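Local coordinates for protein 6-carboxyhexanoate--CoA ligase (Aquifex aeolicus, PDB 5TVA) that belongs to the BioW family of CoA ligases and holds coenzyme A and adenosine monophosphate in its pockets, at residues 127-130 with 131-134; 142-145 with 146-150. All blocks are in the same frame, centred on the assembly; numbering follows the deposited sequence.

Both contacts are local turns of the chain, each set up by an aspartate, and neither is core packing. Contact 1 is partly buried and lies in the loop between strands 116-119 and 139-141. Contact 2 is a surface contact at the start of helix 144-153. Their centres lie about 32 Å apart, on opposite sides of the chain's centre, and they share no element. In contact 1 the aspartate bonds two N-H groups of an irregular loop that borders the ligands. In contact 2 the aspartate makes one weak capping bond, and regular helical bonds follow. Contact 1 touches coenzyme A directly; contact 2 gains a water bridge instead.

Contact 1. Residues 127-130 with 131-134; sequences EEDK and ERGV. With COA (coenzyme A), chain D.
D129 turns its carboxylate back over the loop because CG stands anti to the backbone N (chi1 -177°). This places OD1 within reach of the N-H groups of E131 and R132. Both bond to it, E131 N to D129 OD1 at 2.9 Å and R132 N to D129 OD1 also at 2.9 Å. The first donor comes nearly along the C-O axis of the carboxylate. The second lies well above the carboxylate plane. Two bonds to one oxygen should limit rotation of the acid group. The backbone adds a wider turn: G133 N bonds D129 O at 2.7 Å and almost straight (162°). Together these bonds make an Asx motif. G133 closes it with a positive phi.

The side chain of D129 also packs crosswise against R132. CG of D129 meets CB of R132 at 3.4 Å, but the two charged ends are not in contact. R132 lays CG and CD against the 3'-phosphate of coenzyme A, with CG 3.1 Å from O9A. The bend at chi3 then turns NE back to G133 O, in a weak bond of 3.1 Å that ties the arginine to the loop. NH1 of R132 is 3.5 Å from O7A of the same phosphate, and the guanidinium meets O7A obliquely. On the other flank, K130 reaches around with NZ to E127 O at 3.0 Å.

E127, just before the turn, is held by a salt bridge from OE2 to R125 and a bond from L117 N to OE1. V134, next after the turn, touches adenosine monophosphate. The loop thus rests on strand 116-119: E127 packs on V116, and V134 packs on L117.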
loop_
_atom_site.group_PDB
_atom_site.type_symbol
_atom_site.label_atom_id
_atom_site.label_comp_id
_atom_site.label_asym_id
_atom_site.label_seq_id
_atom_site.Cartn_x
_atom_site.Cartn_y
_atom_site.Cartn_z
ATOM N N GLU A 127 14.256 -7.735 0.190
ATOM C CA GLU A 127 13.593 -8.334 -0.960
ATOM C C GLU A 127 14.641 -8.871 -1.933
ATOM O O GLU A 127 15.707 -8.275 -2.122
ATOM C CB GLU A 127 12.665 -7.322 -1.647
ATOM C CG GLU A 127 13.352 -6.236 -2.452
ATOM C CD GLU A 127 13.778 -5.045 -1.614
ATOM O OE1 GLU A 127 13.606 -5.090 -0.369
ATOM O OE2 GLU A 127 14.272 -4.052 -2.206
ATOM N N GLU A 128 14.336 -10.025 -2.534
ATOM C CA GLU A 128 15.282 -10.672 -3.443
ATOM C C GLU A 128 15.338 -9.952 -4.778
ATOM O O GLU A 128 16.417 -9.791 -5.363
ATOM C CB GLU A 128 14.880 -12.130 -3.670
ATOM C CG GLU A 128 15.394 -13.078 -2.645
ATOM C CD GLU A 128 16.884 -13.196 -2.719
ATOM O OE1 GLU A 128 17.413 -13.256 -3.855
ATOM O OE2 GLU A 128 17.519 -13.202 -1.645
ATOM N N ASP A 129 14.177 -9.551 -5.291
ATOM C CA ASP A 129 14.068 -8.889 -6.587
ATOM C C ASP A 129 13.812 -7.414 -6.310
ATOM O O ASP A 129 12.692 -7.019 -5.982
ATOM C CB ASP A 129 12.962 -9.509 -7.429
ATOM C CG ASP A 129 12.874 -8.901 -8.811
ATOM O OD1 ASP A 129 13.302 -7.735 -8.969
ATOM O OD2 ASP A 129 12.364 -9.580 -9.736
ATOM N N LYS A 130 14.857 -6.604 -6.456
ATOM C CA LYS A 130 14.773 -5.193 -6.122
ATOM C C LYS A 130 14.094 -4.367 -7.212
ATOM O O LYS A 130 13.800 -3.191 -6.984
ATOM C CB LYS A 130 16.181 -4.662 -5.810
ATOM C CG LYS A 130 16.954 -5.615 -4.893
ATOM C CD LYS A 130 18.162 -4.965 -4.237
ATOM C CE LYS A 130 19.039 -6.006 -3.517
ATOM N NZ LYS A 130 18.294 -6.829 -2.504
ATOM N N GLU A 131 13.830 -4.945 -8.381
ATOM C CA GLU A 131 12.955 -4.254 -9.311
ATOM C C GLU A 131 11.494 -4.526 -8.992
ATOM O O GLU A 131 10.652 -3.617 -9.076
ATOM C CB GLU A 131 13.262 -4.671 -10.747
ATOM C CG GLU A 131 14.739 -4.719 -11.068
ATOM C CD GLU A 131 14.992 -5.134 -12.500
ATOM O OE1 GLU A 131 14.065 -4.988 -13.328
ATOM O OE2 GLU A 131 16.102 -5.627 -12.785
ATOM N N ARG A 132 11.202 -5.757 -8.576
ATOM C CA ARG A 132 9.825 -6.187 -8.395
ATOM C C ARG A 132 9.309 -5.846 -6.999
ATOM O O ARG A 132 8.176 -5.362 -6.846
ATOM C CB ARG A 132 9.728 -7.685 -8.663
ATOM C CG ARG A 132 8.363 -8.110 -9.084
ATOM C CD ARG A 132 8.008 -9.557 -8.664
ATOM N NE ARG A 132 7.183 -9.442 -7.474
ATOM C CZ ARG A 132 6.364 -10.394 -7.045
ATOM N NH1 ARG A 132 6.201 -11.517 -7.756
ATOM N NH2 ARG A 132 5.652 -10.205 -5.934
ATOM N N GLY A 133 10.129 -6.096 -5.971
ATOM C CA GLY A 133 9.668 -6.001 -4.604
ATOM C C GLY A 133 8.641 -7.071 -4.269
ATOM O O GLY A 133 8.431 -8.038 -4.990
ATOM N N VAL A 134 7.966 -6.854 -3.147
ATOM C CA VAL A 134 6.887 -7.732 -2.711
ATOM C C VAL A 134 5.574 -6.953 -2.798
ATOM O O VAL A 134 5.532 -5.751 -2.517
ATOM C CB VAL A 134 7.174 -8.258 -1.289
ATOM C CG1 VAL A 134 6.068 -9.156 -0.803
ATOM C CG2 VAL A 134 8.479 -9.025 -1.312
HETATM N N1A COA D . 2.356 -2.821 -10.326
HETATM C C2A COA D . 3.109 -3.147 -11.387
HETATM N N3A COA D . 2.991 -4.325 -11.986
HETATM C C4A COA D . 2.123 -5.245 -11.521
HETATM C C5A COA D . 1.322 -4.946 -10.417
HETATM C C6A COA D . 1.475 -3.666 -9.826
HETATM N N6A COA D . 0.634 -3.308 -8.613
HETATM N N7A COA D . 0.540 -5.997 -10.163
HETATM C C8A COA D . 0.820 -6.931 -11.052
HETATM N N9A COA D . 1.748 -6.479 -11.898
HETATM C C1B COA D . 2.297 -7.392 -12.942
HETATM C C2B COA D . 3.236 -7.212 -13.775
HETATM O O2B COA D . 4.423 -6.550 -13.233
HETATM C C3B COA D . 3.567 -8.854 -13.793
HETATM O O3B COA D . 4.146 -9.158 -12.496
HETATM P P3B COA D . 5.730 -9.562 -12.109
HETATM O O7A COA D . 5.644 -10.686 -11.123
HETATM O O8A COA D . 6.545 -9.974 -13.298
HETATM O O9A COA D . 6.433 -8.412 -11.438
HETATM C C4B COA D . 2.407 -9.426 -13.957
HETATM O O4B COA D . 1.334 -8.311 -13.728
HETATM C C5B COA D . 2.094 -10.654 -12.975
HETATM O O5B COA D . 1.701 -10.200 -11.725
HETATM P P1A COA D . 0.580 -10.958 -10.739
HETATM O O1A COA D . 1.227 -11.240 -9.377
HETATM O O2A COA D . 0.027 -12.229 -11.338
HETATM O O3A COA D . -0.639 -9.883 -10.473
HETATM P P2A COA D . -2.234 -10.226 -10.055
HETATM O O4A COA D . -2.952 -10.578 -11.364
HETATM O O5A COA D . -2.321 -11.463 -9.146
HETATM O O6A COA D . -2.878 -8.836 -9.344
HETATM C CBP COA D . -2.911 -6.663 -7.947
HETATM C CCP COA D . -2.158 -8.027 -8.359
HETATM C CDP COA D . -2.833 -5.652 -9.121
HETATM C CEP COA D . -4.423 -6.944 -7.802
HETATM C CAP COA D . -2.276 -6.038 -6.585
HETATM O OAP COA D . -1.354 -5.043 -6.827
HETATM C C9P COA D . -3.292 -5.411 -5.589
HETATM O O9P COA D . -3.783 -6.060 -4.690
HETATM N N8P COA D . -3.673 -4.006 -5.704
HETATM C C7P COA D . -4.670 -3.383 -4.774
HETATM C C6P COA D . -4.074 -2.261 -3.937
HETATM C C5P COA D . -3.537 -1.033 -4.753
HETATM O O5P COA D . -2.841 -1.170 -5.686
HETATM N N4P COA D . -3.919 0.328 -4.296
HETATM C C3P COA D . -3.439 1.538 -5.081
HETATM C C2P COA D . -3.639 2.786 -4.214
HETATM S S1P COA D . -2.806 2.407 -2.642
#

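Contact 2. Residues 142-145 with 146-150; sequences KDRK and KVTEK
The N-terminal cap and first turn of helix 144-153 make this contact. D143 is the N-cap residue. With CG trans to N (chi1 -175°), its carboxylate swings round to the helix end. D143 OD1 accepts from K146 N in a long, weak bond of 3.4 Å that is nonetheless fairly straight (167°). OD2 of D143 rests 3.3 Å from CB of K146, and the two side chains cross at about a right angle. The negative group at this end would be expected to suit the helix dipole.

The regular bonds start here too. V147 N bonds D143 O at 3.0 Å, and E149 N bonds K145 O at 3.1 Å. R144 O takes two donors, T148 N and T148 OG1, each at 2.8 Å and from opposite faces of the carbonyl plane. OG1 of T148 also accepts from a water at 2.9 Å. That water lies in plane at the edge of the R144 guanidinium and accepts from NH1 at 3.0 Å.

The R144 guanidinium also has salt bridges, NH1 to D162 of helix 158-173 and NE to D140 of strand 139-141. T148 packs on L158 and V161 of helix 158-173. The T148 hydroxyl bond to a carbonyl one turn earlier is a common helix feature. The aspartate N-cap is what marks the amino end of an alpha-helix.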
loop_
_atom_site.group_PDB
_atom_site.type_symbol
_atom_site.label_atom_id
_atom_site.label_comp_id
_atom_site.label_asym_id
_atom_site.label_seq_id
_atom_site.Cartn_x
_atom_site.Cartn_y
_atom_site.Cartn_z
ATOM N N LYS A 142 -14.380 -5.707 4.167
ATOM C CA LYS A 142 -15.517 -6.615 4.274
ATOM C C LYS A 142 -16.762 -6.070 3.569
ATOM O O LYS A 142 -17.449 -6.798 2.839
ATOM C CB LYS A 142 -15.815 -6.873 5.752
ATOM C CG LYS A 142 -17.030 -7.747 5.991
ATOM C CD LYS A 142 -17.013 -8.270 7.410
ATOM C CE LYS A 142 -17.983 -9.413 7.566
ATOM N NZ LYS A 142 -17.550 -10.531 6.696
ATOM N N ASP A 143 -17.093 -4.803 3.792
ATOM C CA ASP A 143 -18.294 -4.213 3.176
ATOM C C ASP A 143 -17.855 -2.946 2.459
ATOM O O ASP A 143 -18.057 -1.848 2.985
ATOM C CB ASP A 143 -19.389 -3.925 4.233
ATOM C CG ASP A 143 -20.694 -3.432 3.612
ATOM O OD1 ASP A 143 -20.728 -3.203 2.385
ATOM O OD2 ASP A 143 -21.695 -3.278 4.346
ATOM N N ARG A 144 -17.243 -3.105 1.275
ATOM C CA ARG A 144 -16.560 -1.974 0.641
ATOM C C ARG A 144 -17.519 -0.812 0.336
ATOM O O ARG A 144 -17.136 0.362 0.438
ATOM C CB ARG A 144 -15.847 -2.420 -0.636
ATOM C CG ARG A 144 -14.956 -1.329 -1.192
ATOM C CD ARG A 144 -14.122 -1.787 -2.375
ATOM N NE ARG A 144 -12.827 -2.307 -1.961
ATOM C CZ ARG A 144 -11.686 -1.615 -1.955
ATOM N NH1 ARG A 144 -11.658 -0.335 -2.359
ATOM N NH2 ARG A 144 -10.554 -2.221 -1.568
ATOM N N LYS A 145 -18.752 -1.120 -0.063
ATOM C CA LYS A 145 -19.724 -0.074 -0.373
ATOM C C LYS A 145 -19.979 0.789 0.855
ATOM O O LYS A 145 -19.922 2.025 0.787
ATOM C CB LYS A 145 -21.021 -0.710 -0.886
ATOM C CG LYS A 145 -22.024 0.238 -1.595
ATOM C CD LYS A 145 -23.305 0.396 -0.745
ATOM C CE LYS A 145 -24.526 -0.168 -1.439
ATOM N NZ LYS A 145 -24.143 -1.440 -2.104
ATOM N N LYS A 146 -20.213 0.146 2.001
ATOM C CA LYS A 146 -20.419 0.882 3.245
ATOM C C LYS A 146 -19.193 1.712 3.604
ATOM O O LYS A 146 -19.306 2.901 3.933
ATOM C CB LYS A 146 -20.759 -0.088 4.375
ATOM C CG LYS A 146 -21.030 0.587 5.702
ATOM C CD LYS A 146 -21.465 -0.428 6.731
ATOM C CE LYS A 146 -21.791 0.232 8.068
ATOM N NZ LYS A 146 -21.953 -0.787 9.152
ATOM N N VAL A 147 -18.008 1.097 3.535
ATOM C CA VAL A 147 -16.778 1.774 3.947
ATOM C C VAL A 147 -16.489 2.962 3.035
ATOM O O VAL A 147 -16.110 4.049 3.496
ATOM C CB VAL A 147 -15.599 0.772 3.972
ATOM C CG1 VAL A 147 -14.287 1.493 4.227
ATOM C CG2 VAL A 147 -15.824 -0.289 5.049
ATOM N N THR A 148 -16.644 2.770 1.728
ATOM C CA THR A 148 -16.404 3.868 0.795
ATOM C C THR A 148 -17.328 5.055 1.061
ATOM O O THR A 148 -16.878 6.206 1.058
ATOM C CB THR A 148 -16.573 3.369 -0.639
ATOM O OG1 THR A 148 -15.599 2.358 -0.881
ATOM C CG2 THR A 148 -16.394 4.509 -1.645
ATOM N N GLU A 149 -18.618 4.812 1.301
ATOM C CA GLU A 149 -19.502 5.959 1.503
ATOM C C GLU A 149 -19.141 6.684 2.791
ATOM O O GLU A 149 -19.054 7.923 2.815
ATOM C CB GLU A 149 -20.982 5.542 1.505
ATOM C CG GLU A 149 -21.959 6.785 1.506
ATOM C CD GLU A 149 -23.457 6.407 1.400
ATOM O OE1 GLU A 149 -23.907 5.914 0.340
ATOM O OE2 GLU A 149 -24.191 6.575 2.398
ATOM N N LYS A 150 -18.892 5.926 3.859
ATOM C CA LYS A 150 -18.540 6.535 5.135
ATOM C C LYS A 150 -17.281 7.375 5.012
ATOM O O LYS A 150 -17.273 8.553 5.384
ATOM C CB LYS A 150 -18.365 5.457 6.207
ATOM C CG LYS A 150 -18.062 5.996 7.597
ATOM C CD LYS A 150 -18.653 5.073 8.658
ATOM C CE LYS A 150 -18.727 5.747 10.025
ATOM N NZ LYS A 150 -17.383 6.047 10.607
HETATM O O HOH W 1 -13.876 1.526 -3.014
#